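PDB 4NNZ: probable zinc protease from Pseudomonas aeruginosa, which forms one subunit of a heterodimeric zinc protease and, as a member of the M16 peptidase family, probably contributes to metal-dependent hydrolysis of peptide bonds. Local coordinates for residues R269-L274 and D400-A405; F251-L256 and R407-P412; R351-M356 and A393-T398. All coordinates share one frame; numbering follows the deposited sequence.

Contact 1. Residues R269-L274 and D400-A405; sequences RLIGAL and DDIQKA
Ile402 fits against Ile271, Leu274 and Leu270 where two helices cross, and it alone accounts for most of what 400-405 gives to the contact. Its CB points at the other helix but stays back from it, 4.6 Å from Ile271 CG1. The two branches beyond CB then divide the work. CG2 meets the Ile271 side chain, with Ile402 CG2 and Ile271 CG1 3.7 Å apart, and the two isoleucines slide past each other in opposite directions. The other branch is fully extended: Ile402 CG1 lies beside the backbone N (chi1 -75°) and chi2 is -177°, which carries CD1 forward to the leucines. There Ile402 CD1 comes tip to tip with Leu274 CD1 at 3.9 Å, and the same methyl is 4.3 Å from Leu270 CB. Because Ile271 runs past Ile402, its own end reaches the next turn, where Ile271 CD1 lies 4.3 Å from Ala405 CB.

No hydrogen bond crosses the interface, and every touching residue is buried. The short segment axes approach to 10.2 Å with a signed crossing angle of -90°. A perpendicular crossing confines close approach to one place, and the nearest backbone pair is accordingly Ile271 CA and Ile402 CA, 6.9 Å apart. The contact is thus plain apolar packing of helix 262-276 on helix 399-409. Helix 346-364 closes over one flank, with Ile349 against Ile402 and Glu348 against Leu274, while helix 386-396 supplies Leu394 beside Leu270.

Contact 2. Residues F251-L256 and R407-P412; sequences FNVPSL and RTYFTP
An inverse gamma turn centred on Phe410, just past the last helical residue of 399-409, packs onto Phe251 of strand 246-253. A weak backbone hydrogen bond from Thr411 N to Tyr409 O, 2.9 Å, spans the turn. The turn presents Phe410 CA over the face of the Phe251 ring as a CH-pi contact, 4.1 Å from the centroid and 24° off the normal. Phe410 CD1 lies over that same face, displaced toward the rim and 3.7 Å from Phe251 CD2. The two rings meet obliquely, their planes at 58°, which is neither a stack nor a T-shaped pair. At the edge of the Phe251 ring, near its plane, Thr411 O stands 3.3 Å from CE1.

The Tyr409 ring serves Val253 and Pro254. Tyr409 CG is anti to its own carbonyl carbon (chi1 -63°), so carbonyl and ring diverge: the oxygen stays by Phe251, while the ring turns to the end of the strand. Val253 CG1 is 3.7 Å from Tyr409 CD1, and Pro254 CD is 3.5 Å from Tyr409 CE1. Thr408 CG2 sits over one face of the phenol.

Strand 246-253 pairs with 309-317 and 415-422, Phe311 of the former also meeting Phe410 edge-to-face. Leu336 of helix 325-341 touches both phenylalanines, and Glu264 of helix 262-276 receives a weak hydrogen bond from Tyr409 OH.

Contact 3. Residues R351-M356 and A393-T398; sequences RVRAQM and ALKAVT
Arg353 leaves its helix with CG anti to the backbone N (chi1 -164°), runs on extended through chi2, and bends at chi3 (-40°), a path that lays its guanidinium against the backbone carbonyls of Leu394, Lys395 and Val397. Met356, one turn later on the same side, also bends at chi3 (110°), and the turn brings its terminal methyl to Leu394. These two residues carry the first segment's share of the contact.

The arginine meets main chain more than side chains. Its aliphatic part passes Leu394, with Arg353 CG and Leu394 CB 4.4 Å apart and Arg353 CD 3.6 Å from Leu394 O. That oxygen lies over one face of the guanidinium, a poor direction for a hydrogen bond, whereas Lys395 O lies at the edge, near the plane. A hydrogen bond from Arg353 NH1 to Lys395 O is modelled at 2.5 Å, but this is implausibly short, and NH1 also crowds the Lys395 backbone, so the detail is doubtful. Arg353 NH2 comes within 3.5 Å of Val397 O. Glu350 on the same helix adds a long, weak ion pair to Arg353 NE.

The apolar half is simpler. Met356 CE approaches the end of the leucine, 3.6 Å from Leu394 CD1, and the two side chains cross at about a right angle. The backbones stay well apart: the closest CA atoms, those of Arg353 and Leu394, are 7.4 Å from each other.

The contact joins helix 346-364 to helix 386-396 and the short link into helix 399-409, whose N-cap is Thr398; Asp401 accepts a hydrogen bond from Thr398 N. Helix 262-276 underlies the pair, with Ala273 against Val352, Arg269 against Met356 and Asn266 against Ala393.

Contact 1 is the buried one of the three, purely aliphatic, while contacts 2 and 3 are only partly buried. Helix 399-409 serves contacts 1 and 2 with successive parts of its length: its body packs on a helix, its end on a strand. The two touch through Ile271 CG2 and Phe410 CE2, 4.0 Å apart. Contact 3 abuts contact 1 along helix 262-276 but does not touch contact 2. Chemistry follows place: aliphatic side chains between helices, aromatic rings and carbonyls where helix meets sheet, and an arginine against carbonyls at the outer helix pair. Along the chain the three are nested, contact 3 innermost.

Contact 1. Residues R269-L274 and D400-A405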
loop_
_atom_site.group_PDB
_atom_site.type_symbol
_atom_site.label_atom_id
_atom_site.label_comp_id
_atom_site.label_asym_id
_atom_site.label_seq_id
_atom_site.Cartn_x
_atom_site.Cartn_y
_atom_site.Cartn_z
ATOM N N ARG A 269 -0.979 24.896 9.206
ATOM C CA ARG A 269 -0.987 24.753 10.634
ATOM C C ARG A 269 -1.851 25.805 11.259
ATOM O O ARG A 269 -2.629 25.530 12.127
ATOM C CB ARG A 269 0.426 24.861 11.151
ATOM C CG ARG A 269 1.385 24.078 10.304
ATOM C CD ARG A 269 2.805 24.209 10.759
ATOM N NE ARG A 269 2.947 24.151 12.193
ATOM C CZ ARG A 269 4.038 24.505 12.838
ATOM N NH1 ARG A 269 5.067 24.940 12.184
ATOM N NH2 ARG A 269 4.098 24.419 14.133
ATOM N N LEU A 270 -1.709 27.014 10.771
ATOM C CA LEU A 270 -2.484 28.132 11.196
ATOM C C LEU A 270 -3.953 27.922 10.893
ATOM O O LEU A 270 -4.787 28.307 11.661
ATOM C CB LEU A 270 -1.967 29.400 10.526
ATOM C CG LEU A 270 -1.195 30.471 11.285
ATOM C CD1 LEU A 270 -1.862 30.830 12.576
ATOM C CD2 LEU A 270 0.219 30.045 11.573
ATOM N N ILE A 271 -4.279 27.310 9.776
ATOM C CA ILE A 271 -5.666 27.057 9.446
ATOM C C ILE A 271 -6.312 26.122 10.439
ATOM O O ILE A 271 -7.454 26.300 10.779
ATOM C CB ILE A 271 -5.845 26.568 7.995
ATOM C CG1 ILE A 271 -5.721 27.716 7.033
ATOM C CG2 ILE A 271 -7.209 25.980 7.742
ATOM C CD1 ILE A 271 -5.349 27.282 5.652
ATOM N N GLY A 272 -5.582 25.129 10.895
ATOM C CA GLY A 272 -6.129 24.244 11.874
ATOM C C GLY A 272 -6.474 24.950 13.144
ATOM O O GLY A 272 -7.468 24.700 13.732
ATOM N N ALA A 273 -5.606 25.836 13.556
ATOM C CA ALA A 273 -5.802 26.614 14.741
ATOM C C ALA A 273 -6.995 27.529 14.633
ATOM O O ALA A 273 -7.707 27.727 15.571
ATOM C CB ALA A 273 -4.544 27.368 15.075
ATOM N N LEU A 274 -7.197 28.092 13.468
ATOM C CA LEU A 274 -8.343 28.911 13.211
ATOM C C LEU A 274 -9.636 28.146 13.308
ATOM O O LEU A 274 -10.640 28.679 13.667
ATOM C CB LEU A 274 -8.253 29.519 11.826
ATOM C CG LEU A 274 -7.350 30.704 11.589
ATOM C CD1 LEU A 274 -7.068 30.771 10.114
ATOM C CD2 LEU A 274 -7.958 32.004 12.073
ATOM N N ASP A 400 -3.097 36.342 3.327
ATOM C CA ASP A 400 -3.056 35.912 1.962
ATOM C C ASP A 400 -2.546 34.495 1.790
ATOM O O ASP A 400 -3.044 33.756 0.994
ATOM C CB ASP A 400 -2.282 36.927 1.153
ATOM C CG ASP A 400 -2.799 38.322 1.372
ATOM O OD1 ASP A 400 -4.028 38.476 1.469
ATOM O OD2 ASP A 400 -1.988 39.264 1.477
ATOM N N ASP A 401 -1.551 34.125 2.568
ATOM C CA ASP A 401 -0.997 32.796 2.513
ATOM C C ASP A 401 -2.056 31.804 2.882
ATOM O O ASP A 401 -2.149 30.731 2.325
ATOM C CB ASP A 401 0.103 32.674 3.536
ATOM C CG ASP A 401 1.366 33.252 3.075
ATOM O OD1 ASP A 401 1.583 33.289 1.873
ATOM O OD2 ASP A 401 2.156 33.675 3.909
ATOM N N ILE A 402 -2.816 32.161 3.889
ATOM C CA ILE A 402 -3.832 31.297 4.381
ATOM C C ILE A 402 -4.865 31.083 3.325
ATOM O O ILE A 402 -5.246 29.974 3.069
ATOM C CB ILE A 402 -4.453 31.899 5.644
ATOM C CG1 ILE A 402 -3.498 31.724 6.793
ATOM C CG2 ILE A 402 -5.775 31.267 6.018
ATOM C CD1 ILE A 402 -4.045 32.219 8.088
ATOM N N GLN A 403 -5.339 32.154 2.716
ATOM C CA GLN A 403 -6.387 32.014 1.729
ATOM C C GLN A 403 -5.870 31.189 0.584
ATOM O O GLN A 403 -6.543 30.347 0.083
ATOM C CB GLN A 403 -6.920 33.384 1.284
ATOM C CG GLN A 403 -7.315 33.516 -0.181
ATOM C CD GLN A 403 -7.922 34.834 -0.532
ATOM O OE1 GLN A 403 -7.233 35.792 -0.833
ATOM N NE2 GLN A 403 -9.228 34.881 -0.517
ATOM N N LYS A 404 -4.650 31.438 0.185
ATOM C CA LYS A 404 -4.065 30.688 -0.890
ATOM C C LYS A 404 -3.940 29.219 -0.614
ATOM O O LYS A 404 -4.211 28.437 -1.465
ATOM C CB LYS A 404 -2.703 31.259 -1.192
ATOM C CG LYS A 404 -2.164 30.944 -2.558
ATOM C CD LYS A 404 -0.668 31.179 -2.604
ATOM C CE LYS A 404 0.087 29.870 -2.621
ATOM N NZ LYS A 404 -0.087 29.101 -1.366
ATOM N N ALA A 405 -3.513 28.838 0.567
ATOM C CA ALA A 405 -3.416 27.433 0.896
ATOM C C ALA A 405 -4.759 26.754 0.889
ATOM O O ALA A 405 -4.869 25.641 0.451
ATOM C CB ALA A 405 -2.729 27.232 2.226
#

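Contact 2. Residues F251-L256 and R407-P412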
loop_
_atom_site.group_PDB
_atom_site.type_symbol
_atom_site.label_atom_id
_atom_site.label_comp_id
_atom_site.label_asym_id
_atom_site.label_seq_id
_atom_site.Cartn_x
_atom_site.Cartn_y
_atom_site.Cartn_z
ATOM N N PHE A 251 -7.631 15.774 3.939
ATOM C CA PHE A 251 -7.114 16.319 2.705
ATOM C C PHE A 251 -5.641 16.042 2.499
ATOM O O PHE A 251 -4.864 16.312 3.344
ATOM C CB PHE A 251 -7.364 17.801 2.671
ATOM C CG PHE A 251 -8.786 18.160 2.459
ATOM C CD1 PHE A 251 -9.313 18.161 1.226
ATOM C CD2 PHE A 251 -9.588 18.484 3.507
ATOM C CE1 PHE A 251 -10.607 18.493 1.020
ATOM C CE2 PHE A 251 -10.893 18.803 3.313
ATOM C CZ PHE A 251 -11.401 18.807 2.058
ATOM N N ASN A 252 -5.276 15.485 1.362
ATOM C CA ASN A 252 -3.886 15.191 1.096
ATOM C C ASN A 252 -3.101 16.442 0.883
ATOM O O ASN A 252 -3.458 17.273 0.090
ATOM C CB ASN A 252 -3.717 14.317 -0.132
ATOM C CG ASN A 252 -4.239 12.934 0.051
ATOM O OD1 ASN A 252 -5.358 12.663 -0.253
ATOM N ND2 ASN A 252 -3.412 12.058 0.519
ATOM N N VAL A 253 -2.013 16.565 1.600
ATOM C CA VAL A 253 -1.280 17.801 1.646
ATOM C C VAL A 253 0.181 17.564 1.852
ATOM O O VAL A 253 0.584 16.489 2.127
ATOM C CB VAL A 253 -1.772 18.748 2.740
ATOM C CG1 VAL A 253 -3.079 19.374 2.371
ATOM C CG2 VAL A 253 -1.862 18.044 4.056
ATOM N N PRO A 254 0.981 18.588 1.707
ATOM C CA PRO A 254 2.394 18.515 2.024
ATOM C C PRO A 254 2.738 18.655 3.492
ATOM O O PRO A 254 1.964 19.057 4.298
ATOM C CB PRO A 254 2.968 19.678 1.251
ATOM C CG PRO A 254 1.850 20.602 1.111
ATOM C CD PRO A 254 0.672 19.758 0.903
ATOM N N SER A 255 3.967 18.345 3.811
ATOM C CA SER A 255 4.515 18.588 5.112
ATOM C C SER A 255 5.889 19.150 4.879
ATOM O O SER A 255 6.319 19.232 3.773
ATOM C CB SER A 255 4.524 17.336 5.962
ATOM O OG SER A 255 5.692 16.623 5.811
ATOM N N LEU A 256 6.560 19.553 5.930
ATOM C CA LEU A 256 7.883 20.110 5.833
ATOM C C LEU A 256 8.877 19.100 5.301
ATOM O O LEU A 256 9.876 19.448 4.747
ATOM C CB LEU A 256 8.313 20.694 7.158
ATOM C CG LEU A 256 7.489 21.903 7.558
ATOM C CD1 LEU A 256 7.740 22.296 8.991
ATOM C CD2 LEU A 256 7.766 23.070 6.651
ATOM N N ARG A 407 -7.421 27.549 -0.850
ATOM C CA ARG A 407 -7.885 27.376 -2.193
ATOM C C ARG A 407 -7.240 26.214 -2.858
ATOM O O ARG A 407 -7.834 25.557 -3.668
ATOM C CB ARG A 407 -7.596 28.596 -3.018
ATOM C CG ARG A 407 -8.494 29.769 -2.761
ATOM C CD ARG A 407 -7.833 31.001 -3.310
ATOM N NE ARG A 407 -7.905 30.980 -4.751
ATOM C CZ ARG A 407 -9.046 31.065 -5.411
ATOM N NH1 ARG A 407 -10.180 31.196 -4.730
ATOM N NH2 ARG A 407 -9.059 31.026 -6.739
ATOM N N THR A 408 -5.963 26.068 -2.603
ATOM C CA THR A 408 -5.192 25.015 -3.166
ATOM C C THR A 408 -5.568 23.652 -2.668
ATOM O O THR A 408 -5.711 22.750 -3.432
ATOM C CB THR A 408 -3.714 25.293 -2.920
ATOM O OG1 THR A 408 -3.418 26.592 -3.404
ATOM C CG2 THR A 408 -2.848 24.342 -3.631
ATOM N N TYR A 409 -5.708 23.500 -1.370
ATOM C CA TYR A 409 -5.812 22.179 -0.801
ATOM C C TYR A 409 -7.167 21.630 -0.441
ATOM O O TYR A 409 -7.342 20.448 -0.436
ATOM C CB TYR A 409 -4.833 22.032 0.329
ATOM C CG TYR A 409 -3.433 22.163 -0.145
ATOM C CD1 TYR A 409 -2.848 21.175 -0.878
ATOM C CD2 TYR A 409 -2.705 23.284 0.116
ATOM C CE1 TYR A 409 -1.566 21.295 -1.330
ATOM C CE2 TYR A 409 -1.429 23.413 -0.328
ATOM C CZ TYR A 409 -0.867 22.416 -1.048
ATOM O OH TYR A 409 0.398 22.550 -1.497
ATOM N N PHE A 410 -8.112 22.483 -0.153
ATOM C CA PHE A 410 -9.398 21.993 0.217
ATOM C C PHE A 410 -10.254 21.763 -0.994
ATOM O O PHE A 410 -11.293 22.307 -1.124
ATOM C CB PHE A 410 -10.046 22.936 1.206
ATOM C CG PHE A 410 -9.283 23.069 2.478
ATOM C CD1 PHE A 410 -8.586 22.006 2.968
ATOM C CD2 PHE A 410 -9.250 24.245 3.162
ATOM C CE1 PHE A 410 -7.866 22.100 4.112
ATOM C CE2 PHE A 410 -8.531 24.350 4.319
ATOM C CZ PHE A 410 -7.836 23.272 4.794
ATOM N N THR A 411 -9.807 20.887 -1.855
ATOM C CA THR A 411 -10.495 20.551 -3.052
ATOM C C THR A 411 -11.006 19.145 -2.936
ATOM O O THR A 411 -10.421 18.353 -2.263
ATOM C CB THR A 411 -9.547 20.623 -4.229
ATOM O OG1 THR A 411 -8.635 19.547 -4.167
ATOM C CG2 THR A 411 -8.780 21.860 -4.188
ATOM N N PRO A 412 -12.078 18.811 -3.607
ATOM C CA PRO A 412 -12.618 17.472 -3.504
ATOM C C PRO A 412 -11.678 16.461 -4.058
ATOM O O PRO A 412 -11.747 15.344 -3.689
ATOM C CB PRO A 412 -13.870 17.544 -4.325
ATOM C CG PRO A 412 -14.306 18.921 -4.183
ATOM C CD PRO A 412 -13.093 19.756 -4.055
#

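Contact 3. Residues R351-M356 and A393-T398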
loop_
_atom_site.group_PDB
_atom_site.type_symbol
_atom_site.label_atom_id
_atom_site.label_comp_id
_atom_site.label_asym_id
_atom_site.label_seq_id
_atom_site.Cartn_x
_atom_site.Cartn_y
_atom_site.Cartn_z
ATOM N N ARG A 351 -4.512 36.316 17.223
ATOM C CA ARG A 351 -5.004 35.727 18.445
ATOM C C ARG A 351 -4.744 34.267 18.368
ATOM O O ARG A 351 -4.358 33.647 19.325
ATOM C CB ARG A 351 -6.500 35.965 18.569
ATOM C CG ARG A 351 -7.227 35.057 19.529
ATOM C CD ARG A 351 -8.724 35.154 19.357
ATOM N NE ARG A 351 -9.202 34.299 18.283
ATOM C CZ ARG A 351 -9.896 33.184 18.455
ATOM N NH1 ARG A 351 -9.442 32.218 19.236
ATOM N NH2 ARG A 351 -11.052 33.040 17.844
ATOM N N VAL A 352 -5.044 33.707 17.221
ATOM C CA VAL A 352 -4.823 32.309 16.970
ATOM C C VAL A 352 -3.362 31.912 16.918
ATOM O O VAL A 352 -3.012 30.868 17.374
ATOM C CB VAL A 352 -5.645 31.874 15.754
ATOM C CG1 VAL A 352 -5.145 30.597 15.123
ATOM C CG2 VAL A 352 -7.088 31.733 16.157
ATOM N N ARG A 353 -2.535 32.724 16.306
ATOM C CA ARG A 353 -1.124 32.441 16.259
ATOM C C ARG A 353 -0.474 32.499 17.604
ATOM O O ARG A 353 0.421 31.743 17.903
ATOM C CB ARG A 353 -0.414 33.396 15.334
ATOM C CG ARG A 353 0.964 32.942 14.936
ATOM C CD ARG A 353 1.745 34.068 14.321
ATOM N NE ARG A 353 0.910 34.869 13.459
ATOM C CZ ARG A 353 1.364 35.701 12.552
ATOM N NH1 ARG A 353 2.646 35.835 12.385
ATOM N NH2 ARG A 353 0.537 36.395 11.823
ATOM N N ALA A 354 -0.873 33.469 18.396
ATOM C CA ALA A 354 -0.213 33.708 19.648
ATOM C C ALA A 354 -0.382 32.560 20.580
ATOM O O ALA A 354 0.522 32.160 21.253
ATOM C CB ALA A 354 -0.756 34.960 20.270
ATOM N N GLN A 355 -1.587 32.061 20.640
ATOM C CA GLN A 355 -1.892 30.944 21.488
ATOM C C GLN A 355 -1.202 29.669 21.090
ATOM O O GLN A 355 -0.897 28.851 21.918
ATOM C CB GLN A 355 -3.384 30.800 21.740
ATOM C CG GLN A 355 -3.719 31.251 23.151
ATOM C CD GLN A 355 -5.188 31.373 23.450
ATOM O OE1 GLN A 355 -5.986 30.572 23.019
ATOM N NE2 GLN A 355 -5.541 32.377 24.213
ATOM N N MET A 356 -0.974 29.504 19.808
ATOM C CA MET A 356 -0.217 28.395 19.315
ATOM C C MET A 356 1.206 28.454 19.785
ATOM O O MET A 356 1.797 27.462 20.141
ATOM C CB MET A 356 -0.210 28.451 17.812
ATOM C CG MET A 356 -0.564 27.167 17.136
ATOM S SD MET A 356 -0.528 27.321 15.362
ATOM C CE MET A 356 0.886 26.340 14.963
ATOM N N ALA A 393 8.846 31.490 11.629
ATOM C CA ALA A 393 8.145 30.960 10.489
ATOM C C ALA A 393 6.661 31.120 10.606
ATOM O O ALA A 393 5.996 31.353 9.645
ATOM C CB ALA A 393 8.501 29.511 10.310
ATOM N N LEU A 394 6.141 30.925 11.789
ATOM C CA LEU A 394 4.729 31.054 12.011
ATOM C C LEU A 394 4.327 32.489 11.806
ATOM O O LEU A 394 3.247 32.796 11.366
ATOM C CB LEU A 394 4.353 30.562 13.389
ATOM C CG LEU A 394 4.179 29.069 13.512
ATOM C CD1 LEU A 394 3.548 28.715 14.824
ATOM C CD2 LEU A 394 3.351 28.521 12.384
ATOM N N LYS A 395 5.235 33.359 12.184
ATOM C CA LYS A 395 5.041 34.781 12.100
ATOM C C LYS A 395 4.888 35.242 10.682
ATOM O O LYS A 395 4.147 36.143 10.417
ATOM C CB LYS A 395 6.215 35.477 12.719
ATOM C CG LYS A 395 5.837 36.556 13.688
ATOM C CD LYS A 395 7.066 37.121 14.371
ATOM C CE LYS A 395 7.551 38.395 13.715
ATOM N NZ LYS A 395 7.410 39.589 14.586
ATOM N N ALA A 396 5.606 34.619 9.770
ATOM C CA ALA A 396 5.580 35.001 8.371
ATOM C C ALA A 396 4.254 34.793 7.667
ATOM O O ALA A 396 4.001 35.413 6.671
ATOM C CB ALA A 396 6.707 34.347 7.611
ATOM N N VAL A 397 3.418 33.929 8.190
ATOM C CA VAL A 397 2.178 33.645 7.536
ATOM C C VAL A 397 1.310 34.864 7.510
ATOM O O VAL A 397 1.124 35.508 8.499
ATOM C CB VAL A 397 1.453 32.515 8.251
ATOM C CG1 VAL A 397 0.139 32.227 7.580
ATOM C CG2 VAL A 397 2.313 31.286 8.243
ATOM N N THR A 398 0.763 35.161 6.349
ATOM C CA THR A 398 -0.051 36.339 6.154
ATOM C C THR A 398 -1.406 35.904 5.716
ATOM O O THR A 398 -1.560 34.823 5.219
ATOM C CB THR A 398 0.518 37.277 5.088
ATOM O OG1 THR A 398 0.315 36.720 3.800
ATOM C CG2 THR A 398 1.968 37.459 5.280
#